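Local coordinates for protein first ORF in transposon ISC1904 (Sulfolobus solfataricus, PDB 3ILX) that probably binds DNA and exchanges its strands as a serine recombinase of the resolvase family, this chain being its resolvase-type domain without the N-terminal MerR-like part, at residues Ala113-Leu116 with Val117-Gly121; Lys130-Lys133 with Val134-Cys137. One frame throughout, in Å; residues are numbered along the deposited sequence. Where two conformers were deposited one is given.

Contact 1 of 2, residues Ala113-Leu116 with Val117-Gly121; sequences ATIL and VSFSG
The ring of Phe119 meets Ile115 in two ways, both one helical turn back. At the ring's edge and in its plane sits the carbonyl oxygen, with Ile115 O 3.3 Å from Phe119 CD2. Beside it the branch methyl Ile115 CG2 packs 3.9 Å from Phe119 CD2 and equally near CE2. That methyl lies anti to its own backbone N, which swings it beside the carbonyl carbon and forward to the ring; the two side chains then run next to each other in the same direction. Ile115 O also accepts Phe119 N at 3.0 Å, in a nearly straight bond (167°). Three more i to i+4 bonds, among them Ser120 N to Leu116 O at 2.9 Å, mark regular alpha helix within helix 105-125. Part of the apolar surface meets the second subunit, whose Leu112 packs on Leu116 and Phe119 and whose Phe119 on Ile115, while Leu116 also packs on Ala138 and Leu141 of helix 131-142. With an alanine at Phe119, the Ile115 methyl would probably lose its ring partner and the packing against Leu112 of the second subunit would be thinned. Around Ile115, Leu116 and Phe119, side chains thus pack as buried hydrocarbon, consistent with an apolar dimer interface.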
loop_
_atom_site.group_PDB
_atom_site.type_symbol
_atom_site.label_atom_id
_atom_site.label_comp_id
_atom_site.label_asym_id
_atom_site.label_seq_id
_atom_site.Cartn_x
_atom_site.Cartn_y
_atom_site.Cartn_z
ATOM N N ALA A 113 14.734 3.717 1.041
ATOM C CA ALA A 113 15.207 4.714 2.017
ATOM C C ALA A 113 14.034 5.434 2.715
ATOM O O ALA A 113 14.066 5.706 3.933
ATOM C CB ALA A 113 16.133 5.742 1.321
ATOM N N THR A 114 13.012 5.780 1.950
ATOM C CA THR A 114 11.801 6.362 2.535
ATOM C C THR A 114 11.144 5.409 3.521
ATOM O O THR A 114 10.766 5.818 4.624
ATOM C CB THR A 114 10.815 6.754 1.424
ATOM O OG1 THR A 114 11.477 7.667 0.548
ATOM C CG2 THR A 114 9.535 7.392 1.961
ATOM N N ILE A 115 11.012 4.129 3.119
ATOM C CA ILE A 115 10.402 3.089 3.940
ATOM C C ILE A 115 11.246 2.874 5.234
ATOM O O ILE A 115 10.689 2.805 6.337
ATOM C CB ILE A 115 10.273 1.748 3.137
ATOM C CG1 ILE A 115 9.207 1.858 2.025
ATOM C CG2 ILE A 115 9.931 0.563 4.055
ATOM C CD1 ILE A 115 9.401 0.771 0.909
ATOM N N LEU A 116 12.573 2.793 5.078
ATOM C CA LEU A 116 13.507 2.586 6.205
ATOM C C LEU A 116 13.424 3.714 7.217
ATOM O O LEU A 116 13.366 3.455 8.418
ATOM C CB LEU A 116 14.957 2.427 5.722
ATOM C CG LEU A 116 15.191 1.085 5.007
ATOM C CD1 LEU A 116 16.537 1.100 4.313
ATOM C CD2 LEU A 116 15.081 -0.089 5.952
ATOM N N VAL A 117 13.347 4.942 6.729
ATOM C CA VAL A 117 13.144 6.126 7.598
ATOM C C VAL A 117 11.836 6.063 8.395
ATOM O O VAL A 117 11.787 6.414 9.592
ATOM C CB VAL A 117 13.191 7.431 6.773
ATOM C CG1 VAL A 117 12.511 8.662 7.526
ATOM C CG2 VAL A 117 14.641 7.743 6.313
ATOM N N SER A 118 10.782 5.616 7.731
ATOM C CA SER A 118 9.510 5.458 8.385
ATOM C C SER A 118 9.567 4.424 9.514
ATOM O O SER A 118 9.123 4.728 10.621
ATOM C CB SER A 118 8.404 5.084 7.397
ATOM O OG SER A 118 7.248 4.783 8.151
ATOM N N PHE A 119 10.131 3.235 9.236
ATOM C CA PHE A 119 10.280 2.205 10.267
ATOM C C PHE A 119 11.211 2.640 11.424
ATOM O O PHE A 119 10.893 2.412 12.603
ATOM C CB PHE A 119 10.769 0.901 9.626
ATOM C CG PHE A 119 9.658 0.047 9.081
ATOM C CD1 PHE A 119 9.113 -0.979 9.855
ATOM C CD2 PHE A 119 9.105 0.319 7.835
ATOM C CE1 PHE A 119 8.064 -1.775 9.366
ATOM C CE2 PHE A 119 8.072 -0.484 7.318
ATOM C CZ PHE A 119 7.536 -1.528 8.098
ATOM N N SER A 120 12.329 3.304 11.111
ATOM C CA SER A 120 13.263 3.668 12.176
ATOM C C SER A 120 12.583 4.645 13.138
ATOM O O SER A 120 12.776 4.582 14.362
ATOM C CB SER A 120 14.589 4.212 11.604
ATOM O OG SER A 120 14.412 5.516 11.117
ATOM N N GLY A 121 11.742 5.520 12.586
ATOM C CA GLY A 121 10.977 6.472 13.408
ATOM C C GLY A 121 10.112 5.716 14.399
ATOM O O GLY A 121 10.105 6.037 15.593
#

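Contact 2 of 2, residues Lys130-Lys133 with Val134-Cys137; sequences KYEK and VKKC
Lys135 reaches back along the helix to Tyr131 and Glu132, and its chain can be followed outward from the backbone. Its CB lies 3.5 Å from Tyr131 O, the same carbonyl that accepts Lys135 N at 3.0 Å in an almost linear bond (173°). CG stands anti to the backbone N (chi1 -168°), beside the carbonyl carbon, and with an extended chi2 this carries CD to Tyr131 and Glu132. Lys135 CD touches both: Glu132 OE1 at 4.0 Å, and the Tyr131 ring obliquely at OH and CE2, each 4.1 Å away, the tyrosine and lysine chains crossing at a slant. Beyond CD the chain bends at chi3, which directs CE and NZ. At the tip, Lys135 NZ remains 4.3 Å from Glu132 OE1, beyond a salt bridge, although the opposite charges probably attract each other. The Glu132 chain runs alongside the lysine and places OE2 at the edge of the Tyr131 ring, in its plane.

Backbone bonds from i+4 to i make this the opening turns of helix 131-142, the second helix of the helical hairpin formed by helices 105-125 and 131-142 at the C-terminal end of the resolvase-type domain. On another side of the helix, Val134 packs on Ser120 and Leu123 of helix 105-125 and on Leu112 of the second subunit. Lys133 hydrogen-bonds through NZ to the backbone carbonyl of Glu140 and the C-terminal carboxylate of Asn143, both of the second subunit, so its ammonium is held by the partner chain. Cys137, modelled in two conformers, forms the interchain disulfide with Cys137 of the second subunit.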
loop_
_atom_site.group_PDB
_atom_site.type_symbol
_atom_site.label_atom_id
_atom_site.label_comp_id
_atom_site.label_asym_id
_atom_site.label_seq_id
_atom_site.Cartn_x
_atom_site.Cartn_y
_atom_site.Cartn_z
ATOM N N LYS A 130 16.278 -2.607 17.585
ATOM C CA LYS A 130 16.452 -2.729 16.139
ATOM C C LYS A 130 16.647 -1.384 15.447
ATOM O O LYS A 130 17.018 -1.341 14.290
ATOM C CB LYS A 130 15.277 -3.489 15.513
ATOM C CG LYS A 130 15.072 -4.877 16.124
ATOM C CD LYS A 130 15.981 -5.937 15.487
ATOM C CE LYS A 130 15.755 -7.290 16.212
ATOM N NZ LYS A 130 16.766 -8.261 15.807
ATOM N N TYR A 131 16.368 -0.282 16.145
ATOM C CA TYR A 131 16.524 1.024 15.533
ATOM C C TYR A 131 17.916 1.187 14.906
ATOM O O TYR A 131 18.032 1.691 13.819
ATOM C CB TYR A 131 16.336 2.111 16.568
ATOM C CG TYR A 131 16.797 3.460 16.102
ATOM C CD1 TYR A 131 15.929 4.297 15.399
ATOM C CD2 TYR A 131 18.063 3.924 16.404
ATOM C CE1 TYR A 131 16.318 5.528 14.980
ATOM C CE2 TYR A 131 18.480 5.190 16.003
ATOM C CZ TYR A 131 17.590 5.984 15.282
ATOM O OH TYR A 131 17.968 7.239 14.875
ATOM N N GLU A 132 18.960 0.755 15.604
ATOM C CA GLU A 132 20.311 1.003 15.153
ATOM C C GLU A 132 20.607 0.208 13.878
ATOM O O GLU A 132 21.283 0.713 13.003
ATOM C CB GLU A 132 21.332 0.728 16.265
ATOM C CG GLU A 132 21.524 1.909 17.257
ATOM C CD GLU A 132 22.134 3.134 16.590
ATOM O OE1 GLU A 132 22.740 2.979 15.513
ATOM O OE2 GLU A 132 22.010 4.259 17.119
ATOM N N LYS A 133 20.033 -0.979 13.749
ATOM C CA LYS A 133 20.223 -1.772 12.521
ATOM C C LYS A 133 19.556 -1.101 11.326
ATOM O O LYS A 133 20.127 -1.094 10.204
ATOM C CB LYS A 133 19.683 -3.196 12.685
ATOM C CG LYS A 133 20.435 -3.978 13.743
ATOM C CD LYS A 133 19.820 -5.317 14.024
ATOM C CE LYS A 133 20.588 -6.041 15.133
ATOM N NZ LYS A 133 20.330 -7.505 15.026
ATOM N N VAL A 134 18.359 -0.561 11.578
ATOM C CA VAL A 134 17.555 0.065 10.528
ATOM C C VAL A 134 18.208 1.375 10.022
ATOM O O VAL A 134 18.298 1.589 8.813
ATOM C CB VAL A 134 16.059 0.258 10.968
ATOM C CG1 VAL A 134 15.272 0.936 9.868
ATOM C CG2 VAL A 134 15.428 -1.105 11.272
ATOM N N LYS A 135 18.713 2.195 10.953
ATOM C CA LYS A 135 19.487 3.385 10.629
ATOM C C LYS A 135 20.736 3.028 9.784
ATOM O O LYS A 135 21.001 3.620 8.736
ATOM C CB LYS A 135 19.891 4.048 11.930
ATOM C CG LYS A 135 20.463 5.431 11.784
ATOM C CD LYS A 135 21.278 5.764 13.014
ATOM C CE LYS A 135 22.512 6.580 12.680
ATOM N NZ LYS A 135 23.185 6.940 13.972
ATOM N N LYS A 136 21.483 2.036 10.249
ATOM C CA LYS A 136 22.652 1.549 9.562
ATOM C C LYS A 136 22.324 1.088 8.125
ATOM O O LYS A 136 23.113 1.325 7.195
ATOM C CB LYS A 136 23.256 0.436 10.420
ATOM C CG LYS A 136 23.976 -0.644 9.680
ATOM C CD LYS A 136 25.450 -0.466 9.802
ATOM C CE LYS A 136 26.118 -1.130 8.637
ATOM N NZ LYS A 136 27.477 -0.555 8.543
ATOM N N CYS A 137 21.174 0.438 7.938
ATOM C CA CYS A 137 20.728 0.017 6.597
ATOM C C CYS A 137 20.422 1.208 5.695
ATOM O O CYS A 137 20.849 1.235 4.544
ATOM C CB CYS A 137 19.488 -0.877 6.662
ATOM S SG CYS A 137 19.735 -2.462 7.471
#

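How the contacts relate
Contact 1 on helix 105-125 precedes contact 2 on helix 131-142, and their centres are 10 Å apart. The two helices are consecutive in the chain and pack on each other: Leu116 CD1 is 4.1 Å from Cys137 C. Both contacts lie on the same side of the chain's centre, about 18 and 26 Å from it respectively, in the helical part that follows the last strand, 93-96, of the parallel sheet. Each also reaches the second subunit, contact 1 through apolar packing and contact 2 through a disulfide and lysine bonds as well, so both helices of the pair contribute to the dimer interface.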